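Local coordinates for separin (Saccharomyces cerevisiae, PDB 5U1T), which cleaves the cohesin subunit MCD1/SCC1 at the onset of anaphase as a caspase-like cysteine protease, and is held inactive by securin during most of the cell cycle, at residues 602-607 and 636-641; 467-472 and 596-601; 1379-1384 and 1564-1569; 1130-1135 and 1357-1362. One frame throughout, in Å; residues are numbered along the deposited sequence.

Interaction 1 of 4, residues 602-607 and 636-641; sequences SFEMDF and KYYSSI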
loop_
_atom_site.group_PDB
_atom_site.type_symbol
_atom_site.label_atom_id
_atom_site.label_comp_id
_atom_site.label_asym_id
_atom_site.label_seq_id
_atom_site.Cartn_x
_atom_site.Cartn_y
_atom_site.Cartn_z
ATOM N N SER A 602 -23.958 4.813 9.090
ATOM C CA SER A 602 -22.879 3.969 8.690
ATOM C C SER A 602 -22.418 4.530 7.400
ATOM O O SER A 602 -21.295 4.366 7.012
ATOM C CB SER A 602 -23.342 2.543 8.527
ATOM O OG SER A 602 -24.036 2.380 7.324
ATOM N N PHE A 603 -23.312 5.207 6.728
ATOM C CA PHE A 603 -22.966 5.888 5.498
ATOM C C PHE A 603 -21.891 6.950 5.788
ATOM O O PHE A 603 -20.957 7.146 5.012
ATOM C CB PHE A 603 -24.219 6.506 4.903
ATOM C CG PHE A 603 -24.016 7.198 3.605
ATOM C CD1 PHE A 603 -23.749 6.478 2.451
ATOM C CD2 PHE A 603 -24.158 8.572 3.516
ATOM C CE1 PHE A 603 -23.618 7.110 1.239
ATOM C CE2 PHE A 603 -24.009 9.214 2.301
ATOM C CZ PHE A 603 -23.744 8.472 1.159
ATOM N N GLU A 604 -22.021 7.630 6.918
ATOM C CA GLU A 604 -21.055 8.654 7.253
ATOM C C GLU A 604 -19.759 8.052 7.831
ATOM O O GLU A 604 -18.670 8.487 7.466
ATOM C CB GLU A 604 -21.648 9.663 8.222
ATOM C CG GLU A 604 -20.735 10.831 8.427
ATOM C CD GLU A 604 -21.215 11.741 9.507
ATOM O OE1 GLU A 604 -20.366 12.358 10.167
ATOM O OE2 GLU A 604 -22.447 11.831 9.712
ATOM N N MET A 605 -19.898 7.058 8.711
ATOM C CA MET A 605 -18.778 6.265 9.225
ATOM C C MET A 605 -17.847 5.753 8.134
ATOM O O MET A 605 -16.632 5.916 8.208
ATOM C CB MET A 605 -19.285 5.061 10.022
ATOM C CG MET A 605 -20.054 5.417 11.275
ATOM S SD MET A 605 -18.944 6.286 12.388
ATOM C CE MET A 605 -19.460 8.009 12.184
ATOM N N ASP A 606 -18.431 5.106 7.137
ATOM C CA ASP A 606 -17.672 4.563 6.028
ATOM C C ASP A 606 -17.053 5.669 5.225
ATOM O O ASP A 606 -15.992 5.490 4.654
ATOM C CB ASP A 606 -18.552 3.718 5.116
ATOM C CG ASP A 606 -19.088 2.492 5.806
ATOM O OD1 ASP A 606 -18.659 2.199 6.958
ATOM O OD2 ASP A 606 -19.949 1.817 5.188
ATOM N N PHE A 607 -17.740 6.808 5.172
ATOM C CA PHE A 607 -17.259 7.960 4.420
ATOM C C PHE A 607 -15.958 8.498 5.017
ATOM O O PHE A 607 -14.968 8.712 4.305
ATOM C CB PHE A 607 -18.311 9.066 4.390
ATOM C CG PHE A 607 -17.759 10.405 4.015
ATOM C CD1 PHE A 607 -17.293 10.644 2.730
ATOM C CD2 PHE A 607 -17.693 11.431 4.951
ATOM C CE1 PHE A 607 -16.767 11.879 2.385
ATOM C CE2 PHE A 607 -17.174 12.669 4.609
ATOM C CZ PHE A 607 -16.710 12.890 3.320
ATOM N N LYS A 636 -18.232 11.998 21.477
ATOM C CA LYS A 636 -19.602 11.706 21.896
ATOM C C LYS A 636 -20.392 10.963 20.825
ATOM O O LYS A 636 -21.330 10.238 21.133
ATOM C CB LYS A 636 -20.336 13.006 22.266
ATOM C CG LYS A 636 -21.765 12.830 22.819
ATOM C CD LYS A 636 -22.393 14.177 23.203
ATOM C CE LYS A 636 -23.840 14.021 23.648
ATOM N NZ LYS A 636 -24.541 15.338 23.750
ATOM N N TYR A 637 -19.995 11.140 19.570
ATOM C CA TYR A 637 -20.729 10.598 18.441
ATOM C C TYR A 637 -19.886 9.698 17.569
ATOM O O TYR A 637 -20.412 8.852 16.835
ATOM C CB TYR A 637 -21.286 11.740 17.596
ATOM C CG TYR A 637 -22.285 12.584 18.348
ATOM C CD1 TYR A 637 -21.865 13.649 19.143
ATOM C CD2 TYR A 637 -23.648 12.305 18.285
ATOM C CE1 TYR A 637 -22.779 14.424 19.843
ATOM C CE2 TYR A 637 -24.563 13.069 18.982
ATOM C CZ TYR A 637 -24.124 14.130 19.763
ATOM O OH TYR A 637 -25.035 14.897 20.463
ATOM N N TYR A 638 -18.572 9.887 17.625
ATOM C CA TYR A 638 -17.718 9.235 16.652
ATOM C C TYR A 638 -16.777 8.260 17.309
ATOM O O TYR A 638 -15.747 7.906 16.738
ATOM C CB TYR A 638 -16.948 10.278 15.856
ATOM C CG TYR A 638 -17.831 11.099 14.945
ATOM C CD1 TYR A 638 -18.106 10.673 13.647
ATOM C CD2 TYR A 638 -18.405 12.294 15.384
ATOM C CE1 TYR A 638 -18.907 11.418 12.806
ATOM C CE2 TYR A 638 -19.220 13.046 14.548
ATOM C CZ TYR A 638 -19.470 12.598 13.261
ATOM O OH TYR A 638 -20.259 13.344 12.420
ATOM N N SER A 639 -17.149 7.808 18.501
ATOM C CA SER A 639 -16.261 6.974 19.299
ATOM C C SER A 639 -15.890 5.698 18.562
ATOM O O SER A 639 -14.781 5.187 18.732
ATOM C CB SER A 639 -16.896 6.625 20.646
ATOM O OG SER A 639 -17.556 5.367 20.588
ATOM N N SER A 640 -16.807 5.192 17.741
ATOM C CA SER A 640 -16.596 3.923 17.037
ATOM C C SER A 640 -15.518 4.047 15.970
ATOM O O SER A 640 -14.886 3.069 15.570
ATOM C CB SER A 640 -17.910 3.428 16.398
ATOM O OG SER A 640 -18.158 4.019 15.125
ATOM N N ILE A 641 -15.311 5.270 15.517
ATOM C CA ILE A 641 -14.439 5.523 14.387
ATOM C C ILE A 641 -13.075 6.053 14.843
ATOM O O ILE A 641 -12.117 6.036 14.081
ATOM C CB ILE A 641 -15.110 6.514 13.443
ATOM C CG1 ILE A 641 -14.854 6.154 12.009
ATOM C CG2 ILE A 641 -14.663 7.945 13.710
ATOM C CD1 ILE A 641 -15.433 7.189 11.120
#
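M605 and I641 mark the closest approach of the two backbones, their CA atoms 6.8 Å apart, where the first turns of helix 602-617 face the short segment that leads into helix 642-655. The polar half of the contact is a hydrogen bond from Y638 OH to E604 OE1, modelled very short at 2.5 Å. With its CG anti to the backbone N (chi1 -172°) and an extended chain beyond, E604 brings OE1 to the hydroxyl end of the phenol, near the plane of the ring, while carboxylate and ring planes stand 56° apart. The same oxygen is hydrogen-bonded to Y585, and OE2 to W589, so three aromatic residues hold this buried carboxylate and fix its rotation. The apolar half belongs to M605, whose chain bends beyond CG. Its methyl CE comes to within 3.3 Å of Y638 CD1, obliquely to the ring. SD touches two residues of the loop, I641 CD1 at 3.8 Å and S640 OG at 3.6 Å. I641 CD1 also touches the helix backbone at M605 O (3.4 Å). A leucine in place of Y638 would probably leave E604 OE1 without one of its two donors and the methyl of M605 without the ring carbons it rests against. Helix 578-590 packs against Y638, and F603 meets an aromatic side chain of another protein's chain. The contact packs the start of helix 602-617, its carboxylate clasped by aromatic side chains, against the loop before helix 642-655, within the helical domain of separase.

Interaction 2 of 4, residues 467-472 and 596-601; sequences NDTLSF and KAERIS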
loop_
_atom_site.group_PDB
_atom_site.type_symbol
_atom_site.label_atom_id
_atom_site.label_comp_id
_atom_site.label_asym_id
_atom_site.label_seq_id
_atom_site.Cartn_x
_atom_site.Cartn_y
_atom_site.Cartn_z
ATOM N N ASN A 467 -39.499 6.971 11.447
ATOM C CA ASN A 467 -38.172 7.342 11.877
ATOM C C ASN A 467 -37.552 8.335 10.898
ATOM O O ASN A 467 -37.513 8.097 9.695
ATOM C CB ASN A 467 -37.297 6.103 12.008
ATOM C CG ASN A 467 -35.963 6.402 12.639
ATOM O OD1 ASN A 467 -35.117 7.071 12.044
ATOM N ND2 ASN A 467 -35.761 5.899 13.850
ATOM N N ASP A 468 -37.064 9.455 11.407
ATOM C CA ASP A 468 -36.620 10.516 10.511
ATOM C C ASP A 468 -35.102 10.720 10.527
ATOM O O ASP A 468 -34.617 11.847 10.419
ATOM C CB ASP A 468 -37.326 11.826 10.867
ATOM C CG ASP A 468 -37.182 12.172 12.324
ATOM O OD1 ASP A 468 -36.323 11.544 12.989
ATOM O OD2 ASP A 468 -37.928 13.059 12.813
ATOM N N THR A 469 -34.369 9.622 10.661
ATOM C CA THR A 469 -32.911 9.667 10.628
ATOM C C THR A 469 -32.380 8.883 9.432
ATOM O O THR A 469 -32.913 7.840 9.098
ATOM C CB THR A 469 -32.294 9.090 11.922
ATOM O OG1 THR A 469 -32.463 7.662 11.940
ATOM C CG2 THR A 469 -32.948 9.705 13.145
ATOM N N LEU A 470 -31.341 9.399 8.786
ATOM C CA LEU A 470 -30.628 8.633 7.767
ATOM C C LEU A 470 -29.972 7.398 8.390
ATOM O O LEU A 470 -29.930 6.342 7.774
ATOM C CB LEU A 470 -29.579 9.501 7.079
ATOM C CG LEU A 470 -28.848 8.914 5.875
ATOM C CD1 LEU A 470 -29.763 8.850 4.681
ATOM C CD2 LEU A 470 -27.597 9.726 5.552
ATOM N N SER A 471 -29.473 7.528 9.617
ATOM C CA SER A 471 -28.819 6.406 10.282
ATOM C C SER A 471 -29.735 5.198 10.416
ATOM O O SER A 471 -29.310 4.083 10.133
ATOM C CB SER A 471 -28.281 6.810 11.663
ATOM O OG SER A 471 -29.164 7.673 12.369
ATOM N N PHE A 472 -30.984 5.400 10.775
ATOM C CA PHE A 472 -31.871 4.270 10.915
ATOM C C PHE A 472 -32.198 3.569 9.614
ATOM O O PHE A 472 -32.219 2.370 9.552
ATOM C CB PHE A 472 -33.166 4.645 11.614
ATOM C CG PHE A 472 -34.139 3.522 11.655
ATOM C CD1 PHE A 472 -34.015 2.535 12.584
ATOM C CD2 PHE A 472 -35.123 3.420 10.720
ATOM C CE1 PHE A 472 -34.872 1.473 12.601
ATOM C CE2 PHE A 472 -35.981 2.364 10.727
ATOM C CZ PHE A 472 -35.858 1.389 11.671
ATOM N N LYS A 596 -26.791 18.763 15.618
ATOM C CA LYS A 596 -27.537 17.715 14.925
ATOM C C LYS A 596 -28.089 16.654 15.891
ATOM O O LYS A 596 -29.082 15.990 15.569
ATOM C CB LYS A 596 -26.658 17.065 13.845
ATOM C CG LYS A 596 -26.516 17.903 12.576
ATOM C CD LYS A 596 -26.485 17.025 11.320
ATOM C CE LYS A 596 -27.809 16.231 11.113
ATOM N NZ LYS A 596 -28.920 17.051 10.545
ATOM N N ALA A 597 -27.455 16.526 17.064
ATOM C CA ALA A 597 -27.875 15.619 18.147
ATOM C C ALA A 597 -28.482 14.305 17.651
ATOM O O ALA A 597 -29.619 13.973 17.983
ATOM C CB ALA A 597 -28.869 16.330 19.073
ATOM N N GLU A 598 -27.723 13.565 16.854
ATOM C CA GLU A 598 -28.226 12.348 16.232
ATOM C C GLU A 598 -27.118 11.309 16.075
ATOM O O GLU A 598 -25.943 11.650 15.902
ATOM C CB GLU A 598 -28.840 12.677 14.873
ATOM C CG GLU A 598 -29.221 11.479 14.035
ATOM C CD GLU A 598 -29.750 11.896 12.685
ATOM O OE1 GLU A 598 -29.525 11.151 11.694
ATOM O OE2 GLU A 598 -30.399 12.973 12.630
ATOM N N ARG A 599 -27.518 10.047 16.169
ATOM C CA ARG A 599 -26.667 8.905 15.882
ATOM C C ARG A 599 -26.084 8.985 14.484
ATOM O O ARG A 599 -26.707 9.480 13.554
ATOM C CB ARG A 599 -27.464 7.618 16.039
ATOM C CG ARG A 599 -26.643 6.399 16.231
ATOM C CD ARG A 599 -27.510 5.242 16.685
ATOM N NE ARG A 599 -26.677 4.061 16.864
ATOM C CZ ARG A 599 -26.314 3.237 15.877
ATOM N NH1 ARG A 599 -25.518 2.196 16.146
ATOM N NH2 ARG A 599 -26.735 3.452 14.621
ATOM N N ILE A 600 -24.887 8.484 14.335
ATOM C CA ILE A 600 -24.195 8.701 13.112
ATOM C C ILE A 600 -24.478 7.539 12.226
ATOM O O ILE A 600 -24.464 6.416 12.651
ATOM C CB ILE A 600 -22.711 8.862 13.372
ATOM C CG1 ILE A 600 -22.520 10.080 14.227
ATOM C CG2 ILE A 600 -21.961 9.109 12.094
ATOM C CD1 ILE A 600 -22.900 11.330 13.500
ATOM N N SER A 601 -24.725 7.837 10.968
ATOM C CA SER A 601 -24.916 6.845 9.918
ATOM C C SER A 601 -23.723 5.976 9.655
ATOM O O SER A 601 -22.617 6.351 9.914
ATOM C CB SER A 601 -25.341 7.490 8.594
ATOM O OG SER A 601 -25.173 8.888 8.552
#
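The carboxylate of E598 turns one face to T469, whose CB and CG2 each lie 3.9 Å from E598 CD. From the same side chain OE1 reaches within 3.5 Å of T469 CB, and S471 OG stands 3.6 Å from that oxygen. The other flat group, the amide of N467, takes two donors on OD1: T469 OG1 at 2.7 Å, in the carbonyl plane on a lone pair, and T469 N, tilted 26° from that plane, which makes an Asx turn. T469 OG1 in turn accepts from F472 N and so caps helix 470-485. Across the contact S471 fits against the extended 599-601 backbone: its CB lies 3.8 Å from S601 N, and its OG gives a weak hydrogen bond to R599 O at 3.3 Å. With chi1 at 40° this hydroxyl is swung between the backbone N and carbonyl carbon, toward the 596-601 loop. L470 CD2 lies against the hydroxyl of S601. E598 OE1 finds its partner in Y556, whose hydroxyl also bonds L470 N. The chemistry thus implies modest direct bonding, with Y556 as bridge between the loop and a helix start whose dipole would probably suit a nearby negative charge.

Interaction 3 of 4, residues 1379-1384 and 1564-1569; sequences DLSITR and VSYAVS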
loop_
_atom_site.group_PDB
_atom_site.type_symbol
_atom_site.label_atom_id
_atom_site.label_comp_id
_atom_site.label_asym_id
_atom_site.label_seq_id
_atom_site.Cartn_x
_atom_site.Cartn_y
_atom_site.Cartn_z
ATOM N N ASP A 1379 55.935 -2.634 -23.874
ATOM C CA ASP A 1379 56.891 -3.733 -23.923
ATOM C C ASP A 1379 56.954 -4.521 -22.611
ATOM O O ASP A 1379 57.799 -5.390 -22.451
ATOM C CB ASP A 1379 58.284 -3.205 -24.294
ATOM C CG ASP A 1379 58.331 -2.615 -25.705
ATOM O OD1 ASP A 1379 57.718 -3.205 -26.626
ATOM O OD2 ASP A 1379 58.978 -1.563 -25.899
ATOM N N LEU A 1380 56.051 -4.232 -21.682
ATOM C CA LEU A 1380 56.094 -4.858 -20.357
ATOM C C LEU A 1380 55.174 -6.076 -20.243
ATOM O O LEU A 1380 54.122 -6.130 -20.864
ATOM C CB LEU A 1380 55.722 -3.836 -19.263
ATOM C CG LEU A 1380 56.577 -2.588 -18.972
ATOM C CD1 LEU A 1380 56.429 -2.173 -17.518
ATOM C CD2 LEU A 1380 58.029 -2.789 -19.308
ATOM N N SER A 1381 55.566 -7.055 -19.439
ATOM C CA SER A 1381 54.652 -8.137 -19.112
ATOM C C SER A 1381 53.609 -7.659 -18.124
ATOM O O SER A 1381 53.925 -7.411 -16.962
ATOM C CB SER A 1381 55.393 -9.323 -18.516
ATOM O OG SER A 1381 54.474 -10.206 -17.886
ATOM N N ILE A 1382 52.363 -7.551 -18.573
ATOM C CA ILE A 1382 51.317 -6.979 -17.733
ATOM C C ILE A 1382 50.004 -7.761 -17.775
ATOM O O ILE A 1382 49.527 -8.139 -18.848
ATOM C CB ILE A 1382 51.016 -5.518 -18.155
ATOM C CG1 ILE A 1382 52.252 -4.636 -17.992
ATOM C CG2 ILE A 1382 49.839 -4.946 -17.380
ATOM C CD1 ILE A 1382 52.060 -3.242 -18.521
ATOM N N THR A 1383 49.424 -8.004 -16.603
ATOM C CA THR A 1383 48.006 -8.335 -16.510
ATOM C C THR A 1383 47.310 -7.280 -15.658
ATOM O O THR A 1383 47.922 -6.673 -14.788
ATOM C CB THR A 1383 47.756 -9.733 -15.908
ATOM O OG1 THR A 1383 48.510 -9.887 -14.697
ATOM C CG2 THR A 1383 48.159 -10.807 -16.880
ATOM N N ARG A 1384 46.023 -7.072 -15.925
ATOM C CA ARG A 1384 45.166 -6.236 -15.096
ATOM C C ARG A 1384 44.500 -7.010 -13.972
ATOM O O ARG A 1384 44.264 -8.209 -14.068
ATOM C CB ARG A 1384 44.089 -5.581 -15.939
ATOM C CG ARG A 1384 44.610 -4.696 -17.009
ATOM C CD ARG A 1384 43.522 -3.798 -17.450
ATOM N NE ARG A 1384 43.904 -2.998 -18.595
ATOM C CZ ARG A 1384 43.110 -2.095 -19.142
ATOM N NH1 ARG A 1384 41.908 -1.878 -18.628
ATOM N NH2 ARG A 1384 43.513 -1.405 -20.193
ATOM N N VAL A 1564 51.368 -15.543 -21.511
ATOM C CA VAL A 1564 50.239 -14.883 -22.166
ATOM C C VAL A 1564 50.501 -13.379 -22.239
ATOM O O VAL A 1564 50.036 -12.703 -23.153
ATOM C CB VAL A 1564 48.878 -15.168 -21.430
ATOM C CG1 VAL A 1564 48.710 -14.284 -20.190
ATOM C CG2 VAL A 1564 47.698 -14.973 -22.369
ATOM N N SER A 1565 51.276 -12.867 -21.290
ATOM C CA SER A 1565 51.570 -11.446 -21.231
ATOM C C SER A 1565 52.517 -11.004 -22.334
ATOM O O SER A 1565 52.142 -10.207 -23.198
ATOM C CB SER A 1565 52.157 -11.093 -19.871
ATOM O OG SER A 1565 51.160 -11.174 -18.873
ATOM N N TYR A 1566 53.747 -11.508 -22.292
ATOM C CA TYR A 1566 54.718 -11.201 -23.335
ATOM C C TYR A 1566 54.151 -11.569 -24.707
ATOM O O TYR A 1566 54.347 -10.833 -25.679
ATOM C CB TYR A 1566 56.056 -11.932 -23.100
ATOM C CG TYR A 1566 56.889 -11.443 -21.916
ATOM C CD1 TYR A 1566 57.471 -10.174 -21.909
ATOM C CD2 TYR A 1566 57.107 -12.260 -20.818
ATOM C CE1 TYR A 1566 58.232 -9.727 -20.816
ATOM C CE2 TYR A 1566 57.864 -11.826 -19.734
ATOM C CZ TYR A 1566 58.424 -10.565 -19.735
ATOM O OH TYR A 1566 59.169 -10.170 -18.648
ATOM N N ALA A 1567 53.429 -12.690 -24.781
ATOM C CA ALA A 1567 52.885 -13.169 -26.053
ATOM C C ALA A 1567 51.910 -12.169 -26.646
ATOM O O ALA A 1567 51.855 -12.000 -27.857
ATOM C CB ALA A 1567 52.206 -14.508 -25.883
ATOM N N VAL A 1568 51.142 -11.504 -25.797
ATOM C CA VAL A 1568 50.192 -10.525 -26.286
ATOM C C VAL A 1568 50.899 -9.262 -26.788
ATOM O O VAL A 1568 50.632 -8.805 -27.898
ATOM C CB VAL A 1568 49.161 -10.158 -25.200
ATOM C CG1 VAL A 1568 48.446 -8.864 -25.556
ATOM C CG2 VAL A 1568 48.160 -11.293 -25.028
ATOM N N SER A 1569 51.807 -8.708 -25.991
ATOM C CA SER A 1569 52.460 -7.455 -26.371
ATOM C C SER A 1569 53.364 -7.594 -27.598
ATOM O O SER A 1569 53.588 -6.628 -28.333
ATOM C CB SER A 1569 53.267 -6.897 -25.199
ATOM O OG SER A 1569 54.279 -7.803 -24.810
#
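S1381 and S1565 meet where helix 1564-1571 crosses the entrance to strand 1382-1385, a helix-on-sheet packing in the alpha/beta protease region of this caspase-like enzyme. Their CA atoms are 5.0 Å apart, a spacing that small side chains on both sides permit. The dense part is the buried strip from S1381 to T1383. S1381 OG touches S1565 CB at 3.2 Å, but its hydrogen bond goes elsewhere, to H1357 of the adjoining strand; with OG opposite the backbone nitrogen (chi1 165°), the hydroxyl looks to helix and strand while CB is left for the aromatic ring. T1383 puts its methyl CG2 3.6 Å from S1565 OG, and its own hydroxyl is taken up by G1589 O and H1357 NE2. P1591 packs on both T1383 and S1565, and I1587 of strand 1585-1589 packs on T1383 and on the neighbouring valines of the helix. The looser part lies on the solvent side. Y1566 is exposed, yet it lays one ring face on S1381: CB stands 3.6 Å from the ring centroid, 17° off the normal, a CH-pi contact displaced toward the hydroxyl-bearing rim. Farther along the helix, S1569 OG is only a distant neighbour of L1380 O, at 4.3 Å, and instead bonds back to Y1566 O within its own helix. One polar bond spans the two segments, and it belongs to the buried side: S1565 OG donates weakly to I1382 O over 3.4 Å.

Interaction 4 of 4, residues 1130-1135 and 1357-1362; sequences LNINVI and HTFLVV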
loop_
_atom_site.group_PDB
_atom_site.type_symbol
_atom_site.label_atom_id
_atom_site.label_comp_id
_atom_site.label_asym_id
_atom_site.label_seq_id
_atom_site.Cartn_x
_atom_site.Cartn_y
_atom_site.Cartn_z
ATOM N N LEU A 1130 57.390 -11.412 -3.662
ATOM C CA LEU A 1130 57.381 -11.482 -5.109
ATOM C C LEU A 1130 58.069 -10.269 -5.707
ATOM O O LEU A 1130 57.812 -9.126 -5.319
ATOM C CB LEU A 1130 55.958 -11.597 -5.636
ATOM C CG LEU A 1130 55.276 -12.912 -5.268
ATOM C CD1 LEU A 1130 53.853 -12.956 -5.828
ATOM C CD2 LEU A 1130 56.101 -14.103 -5.745
ATOM N N ASN A 1131 58.966 -10.542 -6.644
ATOM C CA ASN A 1131 59.673 -9.502 -7.375
ATOM C C ASN A 1131 58.774 -8.960 -8.491
ATOM O O ASN A 1131 58.998 -9.219 -9.677
ATOM C CB ASN A 1131 60.992 -10.054 -7.933
ATOM C CG ASN A 1131 61.799 -9.014 -8.693
ATOM O OD1 ASN A 1131 61.837 -7.830 -8.325
ATOM N ND2 ASN A 1131 62.455 -9.455 -9.771
ATOM N N ILE A 1132 57.735 -8.230 -8.091
ATOM C CA ILE A 1132 56.789 -7.631 -9.029
ATOM C C ILE A 1132 56.445 -6.218 -8.627
ATOM O O ILE A 1132 56.682 -5.807 -7.495
ATOM C CB ILE A 1132 55.469 -8.421 -9.118
ATOM C CG1 ILE A 1132 54.914 -8.709 -7.718
ATOM C CG2 ILE A 1132 55.660 -9.685 -9.917
ATOM C CD1 ILE A 1132 53.536 -9.312 -7.737
ATOM N N ASN A 1133 55.898 -5.472 -9.575
ATOM C CA ASN A 1133 55.249 -4.210 -9.265
ATOM C C ASN A 1133 53.743 -4.408 -9.282
ATOM O O ASN A 1133 53.205 -5.159 -10.112
ATOM C CB ASN A 1133 55.628 -3.116 -10.255
ATOM C CG ASN A 1133 57.050 -2.649 -10.099
ATOM O OD1 ASN A 1133 57.695 -2.896 -9.082
ATOM N ND2 ASN A 1133 57.543 -1.947 -11.108
ATOM N N VAL A 1134 53.072 -3.756 -8.341
ATOM C CA VAL A 1134 51.625 -3.700 -8.347
ATOM C C VAL A 1134 51.249 -2.232 -8.326
ATOM O O VAL A 1134 51.485 -1.530 -7.357
ATOM C CB VAL A 1134 51.013 -4.445 -7.168
ATOM C CG1 VAL A 1134 49.588 -4.814 -7.492
ATOM C CG2 VAL A 1134 51.807 -5.702 -6.877
ATOM N N ILE A 1135 50.697 -1.765 -9.430
ATOM C CA ILE A 1135 50.491 -0.349 -9.630
ATOM C C ILE A 1135 49.008 -0.061 -9.851
ATOM O O ILE A 1135 48.407 -0.587 -10.795
ATOM C CB ILE A 1135 51.311 0.146 -10.815
ATOM C CG1 ILE A 1135 52.794 -0.052 -10.511
ATOM C CG2 ILE A 1135 51.009 1.587 -11.114
ATOM C CD1 ILE A 1135 53.735 0.343 -11.630
ATOM N N HIS A 1357 57.129 -9.114 -13.338
ATOM C CA HIS A 1357 55.792 -8.904 -13.886
ATOM C C HIS A 1357 55.161 -7.676 -13.260
ATOM O O HIS A 1357 55.503 -7.289 -12.152
ATOM C CB HIS A 1357 54.913 -10.146 -13.649
ATOM C CG HIS A 1357 53.547 -10.051 -14.260
ATOM N ND1 HIS A 1357 53.335 -10.075 -15.621
ATOM C CD2 HIS A 1357 52.323 -9.924 -13.693
ATOM C CE1 HIS A 1357 52.041 -9.965 -15.867
ATOM N NE2 HIS A 1357 51.405 -9.871 -14.714
ATOM N N THR A 1358 54.240 -7.066 -13.984
ATOM C CA THR A 1358 53.534 -5.901 -13.487
ATOM C C THR A 1358 52.049 -6.129 -13.423
ATOM O O THR A 1358 51.402 -6.358 -14.445
ATOM C CB THR A 1358 53.793 -4.690 -14.368
ATOM O OG1 THR A 1358 55.192 -4.393 -14.337
ATOM C CG2 THR A 1358 52.997 -3.498 -13.881
ATOM N N PHE A 1359 51.505 -6.062 -12.215
ATOM C CA PHE A 1359 50.062 -6.083 -12.031
ATOM C C PHE A 1359 49.526 -4.656 -12.005
ATOM O O PHE A 1359 49.944 -3.839 -11.182
ATOM C CB PHE A 1359 49.686 -6.837 -10.754
ATOM C CG PHE A 1359 49.900 -8.323 -10.844
ATOM C CD1 PHE A 1359 49.067 -9.110 -11.633
ATOM C CD2 PHE A 1359 50.923 -8.937 -10.143
ATOM C CE1 PHE A 1359 49.252 -10.462 -11.720
ATOM C CE2 PHE A 1359 51.121 -10.300 -10.231
ATOM C CZ PHE A 1359 50.291 -11.063 -11.021
ATOM N N LEU A 1360 48.637 -4.350 -12.944
ATOM C CA LEU A 1360 47.896 -3.091 -12.923
ATOM C C LEU A 1360 46.534 -3.262 -12.265
ATOM O O LEU A 1360 45.618 -3.856 -12.843
ATOM C CB LEU A 1360 47.695 -2.541 -14.330
ATOM C CG LEU A 1360 48.897 -2.074 -15.126
ATOM C CD1 LEU A 1360 48.421 -1.585 -16.476
ATOM C CD2 LEU A 1360 49.600 -0.987 -14.358
ATOM N N VAL A 1361 46.402 -2.760 -11.051
ATOM C CA VAL A 1361 45.091 -2.672 -10.439
ATOM C C VAL A 1361 44.345 -1.515 -11.083
ATOM O O VAL A 1361 44.596 -0.356 -10.755
ATOM C CB VAL A 1361 45.187 -2.463 -8.941
ATOM C CG1 VAL A 1361 43.795 -2.365 -8.326
ATOM C CG2 VAL A 1361 45.994 -3.575 -8.321
ATOM N N VAL A 1362 43.451 -1.830 -12.012
ATOM C CA VAL A 1362 42.766 -0.803 -12.786
ATOM C C VAL A 1362 41.330 -0.572 -12.294
ATOM O O VAL A 1362 40.495 -1.483 -12.310
ATOM C CB VAL A 1362 42.756 -1.166 -14.285
ATOM C CG1 VAL A 1362 42.055 -0.083 -15.095
ATOM C CG2 VAL A 1362 44.202 -1.367 -14.781
#
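I1132 lies beside H1357 and F1359 at the start of a parallel strand pair whose N-to-C directions differ by 13°. From its CB, 3.2 Å from H1357 O, the side chain divides. CG2 rests against H1357 O at 3.3 Å, with H1357 CB a little farther off. The longer branch starts with CG1 between the backbone N and carbonyl carbon (chi1 49°) and runs on extended, which carries CD1 to the edge of the F1359 ring, near its plane and 3.6 Å from CD2. One face of that ring is taken by the imidazole of H1357, whose CD2 sits over its centre, 3.5 Å above the plane; S1381 and T1383 hold the imidazole nitrogens. An alanine in place of I1132 would probably open a gap at the edge of the F1359 ring and leave that ring freer to shift. V1134 CG1 continues this face of the sheet, touching F1359 CB and V1361 CG2. The backbones are laced by a ladder from N1133 to V1361: F1359 N bonds N1133 O at 2.9 Å and I1135 N bonds F1359 O at 2.8 Å, while V1361 N comes to I1135 O from 43° above the carbonyl plane. Strand 1353-1362 thus runs between 1132-1139 and 1382-1385, with 1146-1152 antiparallel on the far side of 1132-1139, and helix 1388-1397 packs through L1391 on V1134 and F1359.

From the N terminus, interaction 2 comes first, returning residues 596-601 to the start of helix 470-485 across 123 intervening residues, more than half of them helical. Interaction 1 then closes a short, almost wholly helical loop. The two touch through I600, which packs on Y637 and Y638, so together they tie consecutive parts of the helical domain. About 59 Å from interaction 1 between nearest atoms, interaction 4 closes a loop of over 200 residues by pairing strands 1132-1139 and 1353-1362, and interaction 3 sets helix 1564-1571 against the next strand of the same sheet. H1357 joins these last two. All four loops follow in series; none nests or crosses.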